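Local coordinates for Baccell_00875 (Bacteroides cellulosilyticus DSM 14838, PDB 5NO8), which probably acts as a polysaccharide lyase that removes L-rhamnose caps, likely attached to glucuronic acid, from complex arabinogalactan proteins, at residues 529-533 with 571-575; 548-553 with 567-572; 553-557 with 624-628; 576-580 with 589-593. All coordinates share one frame; numbering follows the deposited sequence.

Contact 1: residues 529-533 with 571-575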
loop_
_atom_site.group_PDB
_atom_site.type_symbol
_atom_site.label_atom_id
_atom_site.label_comp_id
_atom_site.label_asym_id
_atom_site.label_seq_id
_atom_site.Cartn_x
_atom_site.Cartn_y
_atom_site.Cartn_z
ATOM N N ASN A 529 -23.933 -9.772 -2.184
ATOM C CA ASN A 529 -23.455 -8.402 -2.022
ATOM C C ASN A 529 -22.737 -7.881 -3.271
ATOM O O ASN A 529 -22.879 -6.715 -3.606
ATOM C CB ASN A 529 -22.526 -8.274 -0.818
ATOM C CG ASN A 529 -23.244 -8.410 0.500
ATOM O OD1 ASN A 529 -24.479 -8.376 0.559
ATOM N ND2 ASN A 529 -22.470 -8.541 1.584
ATOM N N GLY A 530 -21.976 -8.739 -3.954
ATOM C CA GLY A 530 -21.115 -8.307 -5.063
ATOM C C GLY A 530 -20.224 -7.143 -4.635
ATOM O O GLY A 530 -19.599 -7.189 -3.571
ATOM N N LEU A 531 -20.225 -6.075 -5.419
ATOM C CA LEU A 531 -19.397 -4.904 -5.125
ATOM C C LEU A 531 -20.014 -3.942 -4.107
ATOM O O LEU A 531 -19.388 -2.935 -3.750
ATOM C CB LEU A 531 -19.064 -4.158 -6.419
ATOM C CG LEU A 531 -18.482 -5.002 -7.561
ATOM C CD1 LEU A 531 -18.145 -4.104 -8.741
ATOM C CD2 LEU A 531 -17.264 -5.784 -7.113
ATOM N N ASN A 532 -21.209 -4.244 -3.602
ATOM C CA ASN A 532 -21.771 -3.484 -2.482
ATOM C C ASN A 532 -21.157 -3.920 -1.161
ATOM O O ASN A 532 -21.819 -4.497 -0.312
ATOM C CB ASN A 532 -23.298 -3.623 -2.442
ATOM C CG ASN A 532 -23.934 -3.213 -3.743
ATOM O OD1 ASN A 532 -24.555 -4.025 -4.420
ATOM N ND2 ASN A 532 -23.732 -1.958 -4.131
ATOM N N TYR A 533 -19.879 -3.594 -0.981
ATOM C CA TYR A 533 -19.134 -4.021 0.193
ATOM C C TYR A 533 -19.601 -3.203 1.390
ATOM O O TYR A 533 -19.586 -1.968 1.328
ATOM C CB TYR A 533 -17.634 -3.805 -0.007
ATOM C CG TYR A 533 -17.015 -4.577 -1.145
ATOM C CD1 TYR A 533 -16.667 -5.922 -1.001
ATOM C CD2 TYR A 533 -16.737 -3.960 -2.346
ATOM C CE1 TYR A 533 -16.084 -6.623 -2.042
ATOM C CE2 TYR A 533 -16.151 -4.646 -3.392
ATOM C CZ TYR A 533 -15.828 -5.976 -3.234
ATOM O OH TYR A 533 -15.248 -6.620 -4.282
ATOM N N GLN A 571 -14.684 -9.973 -9.112
ATOM C CA GLN A 571 -14.072 -9.063 -8.146
ATOM C C GLN A 571 -12.575 -8.824 -8.365
ATOM O O GLN A 571 -12.047 -7.823 -7.873
ATOM C CB GLN A 571 -14.336 -9.522 -6.726
ATOM C CG GLN A 571 -15.816 -9.435 -6.333
ATOM C CD GLN A 571 -16.061 -9.524 -4.841
ATOM O OE1 GLN A 571 -15.198 -9.163 -4.032
ATOM N NE2 GLN A 571 -17.254 -10.008 -4.455
ATOM N N MET A 572 -11.904 -9.698 -9.109
ATOM C CA MET A 572 -10.434 -9.586 -9.271
ATOM C C MET A 572 -9.979 -8.224 -9.789
ATOM O O MET A 572 -9.038 -7.692 -9.232
ATOM C CB MET A 572 -9.858 -10.695 -10.150
ATOM C CG MET A 572 -9.740 -12.021 -9.426
ATOM S SD MET A 572 -8.399 -12.044 -8.216
ATOM C CE MET A 572 -7.019 -12.123 -9.332
ATOM N N PRO A 573 -10.641 -7.659 -10.833
ATOM C CA PRO A 573 -10.200 -6.345 -11.343
ATOM C C PRO A 573 -10.331 -5.212 -10.325
ATOM O O PRO A 573 -9.518 -4.270 -10.326
ATOM C CB PRO A 573 -11.110 -6.103 -12.553
ATOM C CG PRO A 573 -11.594 -7.464 -12.940
ATOM C CD PRO A 573 -11.775 -8.163 -11.632
ATOM N N VAL A 574 -11.332 -5.301 -9.463
ATOM C CA VAL A 574 -11.523 -4.369 -8.382
ATOM C C VAL A 574 -10.383 -4.482 -7.348
ATOM O O VAL A 574 -9.866 -3.461 -6.857
ATOM C CB VAL A 574 -12.947 -4.536 -7.783
ATOM C CG1 VAL A 574 -13.129 -3.751 -6.518
ATOM C CG2 VAL A 574 -13.989 -4.123 -8.825
ATOM N N LEU A 575 -9.942 -5.708 -7.066
ATOM C CA LEU A 575 -8.799 -5.891 -6.175
ATOM C C LEU A 575 -7.495 -5.416 -6.801
ATOM O O LEU A 575 -6.652 -4.783 -6.120
ATOM C CB LEU A 575 -8.641 -7.363 -5.785
ATOM C CG LEU A 575 -7.469 -7.656 -4.855
ATOM C CD1 LEU A 575 -7.597 -6.860 -3.594
ATOM C CD2 LEU A 575 -7.413 -9.129 -4.507
HETATM O O HOH W 1 -19.092 -9.195 -1.735
#
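The phenol of Tyr533 brings its edge to the side-chain amide of Gln571, the ring and amide planes standing nearly perpendicular at 84°, while Gly530 O lies over one ring face, 3.8 Å above the plane and toward the rim. This joins a type II' beta turn, Asn529 to Asn532, at the end of helix 509-529, to helix 562-576 of the helical domain. Tyr533 OH donates to Gln571 OE1 at 2.6 Å. It meets that oxygen from above the carbonyl plane, 68° out of it, so neither lone pair is aimed at the hydroxyl. Beyond CG the glutamine chain runs extended (chi2 -164°), which carries its amide across to the phenol; NE2 is held by Glu567. With an alanine in place of Gln571, the Tyr533 hydroxyl would probably lose its acceptor and Leu531 the methylene beside it. Leu531 slides past Gln571 in the opposite direction, its CD2 4.0 Å from Gln571 CG, and the same methyl touches Val574 CG2. Gly530, with positive phi, makes the chain's exit from helical geometry. A water bridges the two segments, donating to Gly530 O at 2.8 Å and accepting a weak bond from Gln571 NE2 at 3.4 Å.

Contact 2: residues 548-553 with 567-572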
loop_
_atom_site.group_PDB
_atom_site.type_symbol
_atom_site.label_atom_id
_atom_site.label_comp_id
_atom_site.label_asym_id
_atom_site.label_seq_id
_atom_site.Cartn_x
_atom_site.Cartn_y
_atom_site.Cartn_z
ATOM N N ALA A 548 -12.700 -10.901 0.902
ATOM C CA ALA A 548 -13.868 -11.454 0.196
ATOM C C ALA A 548 -13.419 -12.492 -0.802
ATOM O O ALA A 548 -13.938 -13.607 -0.843
ATOM C CB ALA A 548 -14.656 -10.356 -0.532
ATOM N N ILE A 549 -12.415 -12.139 -1.590
ATOM C CA ILE A 549 -11.970 -12.985 -2.681
ATOM C C ILE A 549 -11.143 -14.163 -2.144
ATOM O O ILE A 549 -11.223 -15.283 -2.694
ATOM C CB ILE A 549 -11.152 -12.180 -3.706
ATOM C CG1 ILE A 549 -11.975 -11.001 -4.241
ATOM C CG2 ILE A 549 -10.671 -13.044 -4.848
ATOM C CD1 ILE A 549 -11.199 -10.099 -5.168
ATOM N N GLN A 550 -10.364 -13.902 -1.092
ATOM C CA GLN A 550 -9.568 -14.914 -0.372
ATOM C C GLN A 550 -10.512 -16.015 0.131
ATOM O O GLN A 550 -10.276 -17.210 -0.069
ATOM C CB GLN A 550 -8.842 -14.244 0.811
ATOM C CG GLN A 550 -7.955 -15.124 1.681
ATOM C CD GLN A 550 -7.493 -14.423 2.961
ATOM O OE1 GLN A 550 -8.154 -13.499 3.479
ATOM N NE2 GLN A 550 -6.356 -14.866 3.488
ATOM N N PHE A 551 -11.611 -15.588 0.730
ATOM C CA PHE A 551 -12.628 -16.524 1.212
ATOM C C PHE A 551 -13.285 -17.319 0.090
ATOM O O PHE A 551 -13.356 -18.566 0.144
ATOM C CB PHE A 551 -13.697 -15.775 1.986
ATOM C CG PHE A 551 -14.783 -16.669 2.481
ATOM C CD1 PHE A 551 -14.661 -17.281 3.691
ATOM C CD2 PHE A 551 -15.897 -16.927 1.689
ATOM C CE1 PHE A 551 -15.642 -18.139 4.162
ATOM C CE2 PHE A 551 -16.883 -17.773 2.138
ATOM C CZ PHE A 551 -16.758 -18.375 3.371
ATOM N N LEU A 552 -13.780 -16.611 -0.919
ATOM C CA LEU A 552 -14.467 -17.256 -2.029
ATOM C C LEU A 552 -13.599 -18.233 -2.811
ATOM O O LEU A 552 -14.082 -19.289 -3.235
ATOM C CB LEU A 552 -15.081 -16.237 -2.978
ATOM C CG LEU A 552 -16.244 -15.385 -2.440
ATOM C CD1 LEU A 552 -16.450 -14.226 -3.385
ATOM C CD2 LEU A 552 -17.538 -16.176 -2.307
ATOM N N ALA A 553 -12.329 -17.891 -3.027
ATOM C CA ALA A 553 -11.439 -18.773 -3.763
ATOM C C ALA A 553 -11.197 -20.083 -2.997
ATOM O O ALA A 553 -11.185 -21.169 -3.590
ATOM C CB ALA A 553 -10.125 -18.082 -4.072
ATOM N N GLU A 567 -17.742 -15.284 -8.985
ATOM C CA GLU A 567 -17.669 -14.077 -8.154
ATOM C C GLU A 567 -16.212 -13.596 -7.940
ATOM O O GLU A 567 -15.930 -12.399 -8.040
ATOM C CB GLU A 567 -18.364 -14.281 -6.822
ATOM C CG GLU A 567 -18.515 -13.001 -5.998
ATOM C CD GLU A 567 -19.305 -11.903 -6.700
ATOM O OE1 GLU A 567 -20.222 -12.248 -7.471
ATOM O OE2 GLU A 567 -19.031 -10.703 -6.463
ATOM N N VAL A 568 -15.309 -14.541 -7.688
ATOM C CA VAL A 568 -13.860 -14.250 -7.640
ATOM C C VAL A 568 -13.438 -13.504 -8.896
ATOM O O VAL A 568 -12.826 -12.440 -8.796
ATOM C CB VAL A 568 -13.008 -15.542 -7.476
ATOM C CG1 VAL A 568 -11.518 -15.286 -7.734
ATOM C CG2 VAL A 568 -13.214 -16.151 -6.105
ATOM N N LYS A 569 -13.766 -14.058 -10.060
ATOM C CA LYS A 569 -13.396 -13.465 -11.342
ATOM C C LYS A 569 -14.011 -12.094 -11.563
ATOM O O LYS A 569 -13.357 -11.221 -12.125
ATOM C CB LYS A 569 -13.742 -14.389 -12.515
ATOM C CG LYS A 569 -12.780 -15.545 -12.637
ATOM C CD LYS A 569 -13.171 -16.459 -13.776
ATOM C CE LYS A 569 -12.217 -17.632 -13.873
ATOM N NZ LYS A 569 -12.879 -18.780 -14.532
ATOM N N ARG A 570 -15.248 -11.898 -11.105
ATOM C CA ARG A 570 -15.883 -10.574 -11.160
ATOM C C ARG A 570 -15.148 -9.547 -10.282
ATOM O O ARG A 570 -15.033 -8.387 -10.668
ATOM C CB ARG A 570 -17.379 -10.619 -10.751
ATOM C CG ARG A 570 -18.309 -11.041 -11.887
ATOM C CD ARG A 570 -19.790 -10.812 -11.531
ATOM N NE ARG A 570 -20.242 -11.734 -10.489
ATOM C CZ ARG A 570 -20.634 -12.999 -10.690
ATOM N NH1 ARG A 570 -20.665 -13.527 -11.917
ATOM N NH2 ARG A 570 -21.005 -13.742 -9.651
ATOM N N GLN A 571 -14.684 -9.973 -9.112
ATOM C CA GLN A 571 -14.072 -9.063 -8.146
ATOM C C GLN A 571 -12.575 -8.824 -8.365
ATOM O O GLN A 571 -12.047 -7.823 -7.873
ATOM C CB GLN A 571 -14.336 -9.522 -6.726
ATOM C CG GLN A 571 -15.816 -9.435 -6.333
ATOM C CD GLN A 571 -16.061 -9.524 -4.841
ATOM O OE1 GLN A 571 -15.198 -9.163 -4.032
ATOM N NE2 GLN A 571 -17.254 -10.008 -4.455
ATOM N N MET A 572 -11.904 -9.698 -9.109
ATOM C CA MET A 572 -10.434 -9.586 -9.271
ATOM C C MET A 572 -9.979 -8.224 -9.789
ATOM O O MET A 572 -9.038 -7.692 -9.232
ATOM C CB MET A 572 -9.858 -10.695 -10.150
ATOM C CG MET A 572 -9.740 -12.021 -9.426
ATOM S SD MET A 572 -8.399 -12.044 -8.216
ATOM C CE MET A 572 -7.019 -12.123 -9.332
#
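Ile549 and Val568 meet at the closest point of an antiparallel helix pair, where helices 542-559 and 562-576, consecutive in the chain, form a helical hairpin. The short segments cross at -155° with their axes 9.5 Å apart, and no hydrogen bond spans the interface: it holds by shape. Ile549 is the main bump from its helix. Its two branches part company: CG1 lies beside the backbone N (chi1 -57°) and sends CD1 against Gln571 CB at 3.5 Å, whereas CG2 turns to Val568 CG1 and the sulfur of Met572. The hollow that takes Ile549 is thus lined by Val568, Gln571 and Met572. In return, Val568 pushes CG2 into the dip between Leu552 and Ala553, lying 3.6 Å from Leu552 CB and equally near the backbone N of Ala553; the small alanine side chain is consistent with so close an approach to the main chain. Leu552 crosses Glu567 obliquely and rests its CD1 on the aliphatic CG of that residue at 3.5 Å. Bent at chi2, Glu567 leads its carboxylate away from the interface and into polar company on its own helix. Arg570 grips OE1 side-on through NE and NH2, a salt bridge with both nitrogens approaching from the same face of the carboxylate. The other oxygen steadies the amide whose OE1 is engaged by Tyr533: Gln571 NE2 donates almost straight, at 175°, to the anti lone pair of Glu567 OE2, 2.8 Å away.

Contact 3: residues 553-557 with 624-628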
loop_
_atom_site.group_PDB
_atom_site.type_symbol
_atom_site.label_atom_id
_atom_site.label_comp_id
_atom_site.label_asym_id
_atom_site.label_seq_id
_atom_site.Cartn_x
_atom_site.Cartn_y
_atom_site.Cartn_z
ATOM N N ALA A 553 -12.329 -17.891 -3.027
ATOM C CA ALA A 553 -11.439 -18.773 -3.763
ATOM C C ALA A 553 -11.197 -20.083 -2.997
ATOM O O ALA A 553 -11.185 -21.169 -3.590
ATOM C CB ALA A 553 -10.125 -18.082 -4.072
ATOM N N GLN A 554 -10.993 -19.963 -1.696
ATOM C CA GLN A 554 -10.885 -21.137 -0.824
ATOM C C GLN A 554 -12.186 -21.947 -0.826
ATOM O O GLN A 554 -12.153 -23.183 -0.869
ATOM C CB GLN A 554 -10.555 -20.755 0.598
ATOM C CG GLN A 554 -9.153 -20.218 0.817
ATOM C CD GLN A 554 -8.962 -19.788 2.239
ATOM O OE1 GLN A 554 -9.062 -18.597 2.564
ATOM N NE2 GLN A 554 -8.742 -20.738 3.114
ATOM N N LEU A 555 -13.326 -21.263 -0.772
ATOM C CA LEU A 555 -14.615 -21.968 -0.805
ATOM C C LEU A 555 -14.783 -22.711 -2.128
ATOM O O LEU A 555 -15.235 -23.856 -2.134
ATOM C CB LEU A 555 -15.779 -21.011 -0.544
ATOM C CG LEU A 555 -17.160 -21.662 -0.329
ATOM C CD1 LEU A 555 -17.083 -22.677 0.804
ATOM C CD2 LEU A 555 -18.215 -20.608 0.011
ATOM N N TYR A 556 -14.349 -22.118 -3.235
ATOM C CA TYR A 556 -14.324 -22.832 -4.499
ATOM C C TYR A 556 -13.432 -24.081 -4.443
ATOM O O TYR A 556 -13.819 -25.146 -4.941
ATOM C CB TYR A 556 -13.870 -21.946 -5.661
ATOM C CG TYR A 556 -13.724 -22.726 -6.936
ATOM C CD1 TYR A 556 -14.855 -23.145 -7.645
ATOM C CD2 TYR A 556 -12.471 -23.115 -7.408
ATOM C CE1 TYR A 556 -14.733 -23.881 -8.805
ATOM C CE2 TYR A 556 -12.351 -23.875 -8.559
ATOM C CZ TYR A 556 -13.491 -24.249 -9.244
ATOM O OH TYR A 556 -13.374 -24.969 -10.392
ATOM N N LEU A 557 -12.226 -23.937 -3.888
ATOM C CA LEU A 557 -11.291 -25.053 -3.862
ATOM C C LEU A 557 -11.807 -26.204 -2.993
ATOM O O LEU A 557 -11.471 -27.352 -3.252
ATOM C CB LEU A 557 -9.899 -24.602 -3.404
ATOM C CG LEU A 557 -9.159 -23.689 -4.407
ATOM C CD1 LEU A 557 -7.957 -22.986 -3.764
ATOM C CD2 LEU A 557 -8.715 -24.453 -5.639
ATOM N N TYR A 624 -4.272 -18.309 -4.436
ATOM C CA TYR A 624 -5.491 -19.129 -4.545
ATOM C C TYR A 624 -6.079 -19.074 -5.949
ATOM O O TYR A 624 -6.565 -20.087 -6.458
ATOM C CB TYR A 624 -6.552 -18.720 -3.533
ATOM C CG TYR A 624 -6.240 -19.012 -2.090
ATOM C CD1 TYR A 624 -5.979 -20.307 -1.660
ATOM C CD2 TYR A 624 -6.240 -18.002 -1.139
ATOM C CE1 TYR A 624 -5.705 -20.585 -0.344
ATOM C CE2 TYR A 624 -5.978 -18.271 0.183
ATOM C CZ TYR A 624 -5.697 -19.577 0.572
ATOM O OH TYR A 624 -5.439 -19.846 1.871
ATOM N N TYR A 625 -6.059 -17.900 -6.582
ATOM C CA TYR A 625 -6.598 -17.753 -7.920
ATOM C C TYR A 625 -5.825 -18.648 -8.919
ATOM O O TYR A 625 -6.434 -19.240 -9.816
ATOM C CB TYR A 625 -6.572 -16.286 -8.345
ATOM C CG TYR A 625 -7.119 -16.047 -9.711
ATOM C CD1 TYR A 625 -8.485 -15.922 -9.918
ATOM C CD2 TYR A 625 -6.282 -15.979 -10.809
ATOM C CE1 TYR A 625 -8.996 -15.710 -11.193
ATOM C CE2 TYR A 625 -6.782 -15.779 -12.089
ATOM C CZ TYR A 625 -8.143 -15.633 -12.274
ATOM O OH TYR A 625 -8.637 -15.435 -13.547
ATOM N N ALA A 626 -4.491 -18.735 -8.772
ATOM C CA ALA A 626 -3.689 -19.623 -9.605
ATOM C C ALA A 626 -4.056 -21.107 -9.386
ATOM O O ALA A 626 -4.063 -21.878 -10.350
ATOM C CB ALA A 626 -2.202 -19.408 -9.386
ATOM N N LEU A 627 -4.345 -21.485 -8.146
ATOM C CA LEU A 627 -4.828 -22.845 -7.850
ATOM C C LEU A 627 -6.198 -23.126 -8.482
ATOM O O LEU A 627 -6.459 -24.236 -8.936
ATOM C CB LEU A 627 -4.913 -23.067 -6.342
ATOM C CG LEU A 627 -3.592 -23.120 -5.565
ATOM C CD1 LEU A 627 -3.839 -23.283 -4.084
ATOM C CD2 LEU A 627 -2.718 -24.248 -6.083
ATOM N N CYS A 628 -7.060 -22.112 -8.490
ATOM C CA CYS A 628 -8.418 -22.205 -9.031
ATOM C C CYS A 628 -8.464 -22.329 -10.554
ATOM O O CYS A 628 -9.259 -23.100 -11.092
ATOM C CB CYS A 628 -9.253 -20.985 -8.582
ATOM S SG CYS A 628 -9.727 -20.895 -6.842
#
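Cys628 pushes its sulfur into the groove between Ala553, Tyr556 and Leu557, where helices 542-559 and 615-629 pack at 32° with their N-to-C directions roughly aligned. The short segments' axes come within 9.5 Å. This is the tight part of the helix-helix contact: Cys628 SG lies 3.6 Å from Tyr556 CD2 and 3.7 Å from Leu557 CG. Toward the Tyr556 ring it makes an oblique sulfur-aromatic contact, 70° off the normal. With SG anti to the carbonyl carbon (chi1 -71°), the sulfur is directed between Tyr556 and Leu557. One turn earlier, Ala553 CB meets Tyr624 CB at 3.7 Å. Beside them the phenol of Tyr624 carries the CG methylene of Gln554 over one face, a CH-pi contact of 3.7 Å to the ring centroid, and the glutamine amide plane stacks nearly parallel to the ring. Tyr624 OH is hydrogen-bonded to a glycerol, probably from the crystallisation liquor. The looser margin lies at exposed Leu627, which gives Leu557 a lighter touch, with Arg497 of helix 496-505 beside both. There the two leucines cross at about a right angle, and Leu557 CD1 stands 4.0 Å from Leu627 CB.

Contact 4: residues 576-580 with 589-593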
loop_
_atom_site.group_PDB
_atom_site.type_symbol
_atom_site.label_atom_id
_atom_site.label_comp_id
_atom_site.label_asym_id
_atom_site.label_seq_id
_atom_site.Cartn_x
_atom_site.Cartn_y
_atom_site.Cartn_z
ATOM N N GLU A 576 -7.314 -5.717 -8.076
ATOM C CA GLU A 576 -6.089 -5.343 -8.779
ATOM C C GLU A 576 -5.929 -3.848 -8.939
ATOM O O GLU A 576 -4.796 -3.362 -9.038
ATOM C CB GLU A 576 -5.975 -6.036 -10.143
ATOM C CG GLU A 576 -5.833 -7.546 -9.992
ATOM C CD GLU A 576 -5.559 -8.260 -11.291
ATOM O OE1 GLU A 576 -4.800 -7.717 -12.126
ATOM O OE2 GLU A 576 -6.069 -9.381 -11.466
ATOM N N ALA A 577 -7.038 -3.112 -8.908
ATOM C CA ALA A 577 -6.985 -1.654 -9.051
ATOM C C ALA A 577 -6.270 -0.939 -7.885
ATOM O O ALA A 577 -5.758 0.178 -8.051
ATOM C CB ALA A 577 -8.389 -1.094 -9.243
ATOM N N PHE A 578 -6.216 -1.588 -6.725
ATOM C CA PHE A 578 -5.513 -1.046 -5.560
ATOM C C PHE A 578 -3.991 -0.994 -5.727
ATOM O O PHE A 578 -3.327 -0.335 -4.916
ATOM C CB PHE A 578 -5.799 -1.894 -4.316
ATOM C CG PHE A 578 -7.179 -1.718 -3.739
ATOM C CD1 PHE A 578 -7.415 -0.732 -2.783
ATOM C CD2 PHE A 578 -8.211 -2.569 -4.094
ATOM C CE1 PHE A 578 -8.674 -0.597 -2.212
ATOM C CE2 PHE A 578 -9.485 -2.446 -3.508
ATOM C CZ PHE A 578 -9.713 -1.441 -2.599
ATOM N N ASN A 579 -3.464 -1.703 -6.719
ATOM C CA ASN A 579 -2.028 -1.991 -6.826
ATOM C C ASN A 579 -1.413 -1.318 -8.038
ATOM O O ASN A 579 -1.924 -1.422 -9.176
ATOM C CB ASN A 579 -1.785 -3.482 -7.021
ATOM C CG ASN A 579 -2.089 -4.305 -5.797
ATOM O OD1 ASN A 579 -2.688 -3.853 -4.833
ATOM N ND2 ASN A 579 -1.695 -5.557 -5.856
ATOM N N GLY A 580 -0.245 -0.712 -7.824
ATOM C CA GLY A 580 0.495 -0.120 -8.914
ATOM C C GLY A 580 1.556 -1.062 -9.468
ATOM O O GLY A 580 1.717 -2.206 -8.986
ATOM N N GLU A 589 3.070 -3.963 -7.125
ATOM C CA GLU A 589 1.980 -4.846 -6.716
ATOM C C GLU A 589 1.669 -4.773 -5.216
ATOM O O GLU A 589 1.260 -5.744 -4.611
ATOM C CB GLU A 589 2.222 -6.279 -7.184
ATOM C CG GLU A 589 2.401 -6.418 -8.681
ATOM C CD GLU A 589 2.036 -7.825 -9.158
ATOM O OE1 GLU A 589 2.965 -8.664 -9.186
ATOM O OE2 GLU A 589 0.832 -8.076 -9.473
ATOM N N VAL A 590 1.835 -3.596 -4.630
ATOM C CA VAL A 590 1.567 -3.366 -3.225
ATOM C C VAL A 590 0.362 -2.443 -3.098
ATOM O O VAL A 590 0.394 -1.271 -3.476
ATOM C CB VAL A 590 2.783 -2.725 -2.536
ATOM C CG1 VAL A 590 2.494 -2.405 -1.079
ATOM C CG2 VAL A 590 4.019 -3.642 -2.644
ATOM N N ALA A 591 -0.686 -2.945 -2.468
ATOM C CA ALA A 591 -1.911 -2.183 -2.362
ATOM C C ALA A 591 -1.761 -0.845 -1.638
ATOM O O ALA A 591 -1.102 -0.743 -0.585
ATOM C CB ALA A 591 -2.951 -3.015 -1.656
ATOM N N ILE A 592 -2.472 0.153 -2.158
ATOM C CA ILE A 592 -2.598 1.412 -1.484
ATOM C C ILE A 592 -3.271 1.184 -0.138
ATOM O O ILE A 592 -4.368 0.641 -0.066
ATOM C CB ILE A 592 -3.445 2.417 -2.275
ATOM C CG1 ILE A 592 -2.765 2.790 -3.603
ATOM C CG2 ILE A 592 -3.691 3.675 -1.423
ATOM C CD1 ILE A 592 -3.714 3.450 -4.582
ATOM N N ARG A 593 -2.560 1.561 0.911
ATOM C CA ARG A 593 -3.041 1.596 2.289
ATOM C C ARG A 593 -2.381 2.820 2.910
ATOM O O ARG A 593 -1.251 3.175 2.557
ATOM C CB ARG A 593 -2.672 0.317 3.042
ATOM C CG ARG A 593 -3.153 -0.958 2.356
ATOM C CD ARG A 593 -2.857 -2.257 3.126
ATOM N NE ARG A 593 -3.341 -2.166 4.495
ATOM C CZ ARG A 593 -4.617 -2.327 4.871
ATOM N NH1 ARG A 593 -5.549 -2.684 4.003
ATOM N NH2 ARG A 593 -4.950 -2.135 6.128
HETATM O O HOH W 2 -1.025 -6.486 -8.519
HETATM O O HOH W 3 1.208 0.240 -5.495
#
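Phe578 O accepts from Ile592 N at 2.9 Å, and Gly580 O accepts from Glu589 N at the same distance, two backbone bonds that tie the ends of a loop excursion between helices 562-576 and 596-600. A type I turn, Glu576 to Asn579, leads in, closed by Asn579 N to Glu576 O. The Ile592 N-H points well at its acceptor, with an angle of 164°; Phe578 O also receives a CA-H contact from Ala591. Water completes the pairing between the two bonds, accepting from Gly580 N and donating to Val590 O. A second water joins side chains: it accepts from Asn579 ND2 at 2.9 Å and donates to Glu589 OE2, whose carboxylate also has a salt bridge to Arg637 and a bond from Asn640. With chi1 at -70°, the Asn579 amide lies along the opposite backbone, OD1 packing 3.3 Å from Ala591 CB. A leucine in its place would probably leave that water without its amide donor and press an apolar branch against the Glu589 carbonyl. His164 of strand 163-168 meets the Phe578 ring. Phe578 CB touches Ala591 CB at 4.1 Å.

In the fold
Contacts 1 and 2 share helix 562-576, and Gln571 serves both: its methylenes pack in the hairpin while its amide accepts from Tyr533, just past the turn. Contacts 2 and 3 share helix 542-559 through Ala553, with Tyr625 packing on Val568 and Met572, so three helices close on one another. Contact 2 is buried and largely apolar, with no hydrogen bond across it; contact 3, farther from the chain's centre, is only partly buried and relies on sulfur and aromatic packing. Contacts 1 and 4 are also buried. The centre of contact 4 lies about 6 Å from the chain's centre, yet it is built from loops, and backbone bonds and waters do there what side-chain packing does between helices. Contact 1 mixes both chemistries.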